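Putative HTH-type transcriptional regulator PF0864 (Pyrococcus furiosus, PDB 2IA0) probably acts as a transcriptional regulator of the AsnC family, binding specific DNA sequences through a winged helix-turn-helix domain. Local coordinates at residues A114-G117 with I121-L124. Residues are numbered along the deposited sequence; the frame is centred on the assembly and turned at random.
Sequences AKSG and IIAL
A114 and I122 face each other as a hydrogen-bonded antiparallel pair. I122 N gives a nearly straight bond to A114 O (2.7 Å, 177° at the hydrogen), and A114 N returns a more bent one to I122 O at 2.8 Å. A114 O also receives a CA-H...O contact from I121 CA at 3.3 Å, while CG2 of I121 lies 3.7 Å from the same oxygen. On the sheet face shared by A114 and I122, the methyl and the branched chain stand side by side, A114 CB 4.4 Å from I122 CB. Chi1 of -65° puts CG1 of I122 beside the backbone N, on the S116 side, and extended chi2 (166°) carries CD1 up from the face to S116 CB, which points toward this strand, at 3.6 Å. S116 OG turns to the second subunit, where it hydrogen-bonds P154 O, and F153 of that subunit packs on S116 and I122. K115 and I121, a non-hydrogen-bonded pair, direct their side chains to the other face, against I97 of helix 91-105. The contact belongs to hairpin 110-116/120-127 of the dimeric alpha+beta barrel domain: strand 76-84 flanks 120-127, while beyond 110-116 the sheet continues antiparallel into the second subunit.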
loop_
_atom_site.group_PDB
_atom_site.type_symbol
_atom_site.label_atom_id
_atom_site.label_comp_id
_atom_site.label_asym_id
_atom_site.label_seq_id
_atom_site.Cartn_x
_atom_site.Cartn_y
_atom_site.Cartn_z
ATOM N N ALA A 114 -11.168 -3.517 -0.770
ATOM C CA ALA A 114 -11.846 -2.561 0.112
ATOM C C ALA A 114 -13.272 -2.327 -0.326
ATOM O O ALA A 114 -13.636 -2.556 -1.485
ATOM C CB ALA A 114 -11.084 -1.243 0.208
ATOM N N LYS A 115 -14.087 -1.913 0.627
ATOM C CA LYS A 115 -15.487 -1.641 0.391
ATOM C C LYS A 115 -15.653 -0.113 0.388
ATOM O O LYS A 115 -15.115 0.576 1.257
ATOM C CB LYS A 115 -16.321 -2.330 1.490
ATOM C CG LYS A 115 -17.831 -2.120 1.417
ATOM C CD LYS A 115 -18.483 -2.589 2.695
ATOM C CE LYS A 115 -19.939 -2.173 2.688
ATOM N NZ LYS A 115 -20.708 -2.796 3.791
ATOM N N SER A 116 -16.364 0.405 -0.617
ATOM C CA SER A 116 -16.678 1.834 -0.697
ATOM C C SER A 116 -18.184 2.034 -0.651
ATOM O O SER A 116 -18.924 1.524 -1.500
ATOM C CB SER A 116 -16.090 2.487 -1.959
ATOM O OG SER A 116 -16.518 3.841 -2.060
ATOM N N GLY A 117 -18.627 2.776 0.356
ATOM C CA GLY A 117 -20.041 2.988 0.612
ATOM C C GLY A 117 -20.736 1.675 0.925
ATOM O O GLY A 117 -20.131 0.740 1.467
ATOM N N ILE A 121 -16.956 -2.423 -4.418
ATOM C CA ILE A 121 -15.739 -3.131 -4.005
ATOM C C ILE A 121 -14.622 -2.612 -4.865
ATOM O O ILE A 121 -14.764 -2.509 -6.074
ATOM C CB ILE A 121 -15.816 -4.659 -4.160
ATOM C CG1 ILE A 121 -16.950 -5.231 -3.326
ATOM C CG2 ILE A 121 -14.508 -5.349 -3.744
ATOM C CD1 ILE A 121 -18.000 -5.904 -4.190
ATOM N N ILE A 122 -13.523 -2.271 -4.198
ATOM C CA ILE A 122 -12.311 -1.765 -4.802
ATOM C C ILE A 122 -11.248 -2.847 -4.622
ATOM O O ILE A 122 -11.057 -3.335 -3.517
ATOM C CB ILE A 122 -11.916 -0.475 -4.051
ATOM C CG1 ILE A 122 -12.984 0.604 -4.280
ATOM C CG2 ILE A 122 -10.539 -0.005 -4.435
ATOM C CD1 ILE A 122 -12.861 1.747 -3.350
ATOM N N ALA A 123 -10.596 -3.246 -5.706
ATOM C CA ALA A 123 -9.512 -4.231 -5.648
ATOM C C ALA A 123 -8.276 -3.806 -6.427
ATOM O O ALA A 123 -8.378 -3.174 -7.463
ATOM C CB ALA A 123 -9.971 -5.609 -6.126
ATOM N N LEU A 124 -7.108 -4.178 -5.920
ATOM C CA LEU A 124 -5.879 -3.974 -6.633
ATOM C C LEU A 124 -5.319 -5.341 -7.023
ATOM O O LEU A 124 -5.087 -6.210 -6.181
ATOM C CB LEU A 124 -4.901 -3.150 -5.798
ATOM C CG LEU A 124 -3.810 -2.480 -6.628
ATOM C CD1 LEU A 124 -4.292 -1.143 -7.269
ATOM C CD2 LEU A 124 -2.561 -2.259 -5.773
#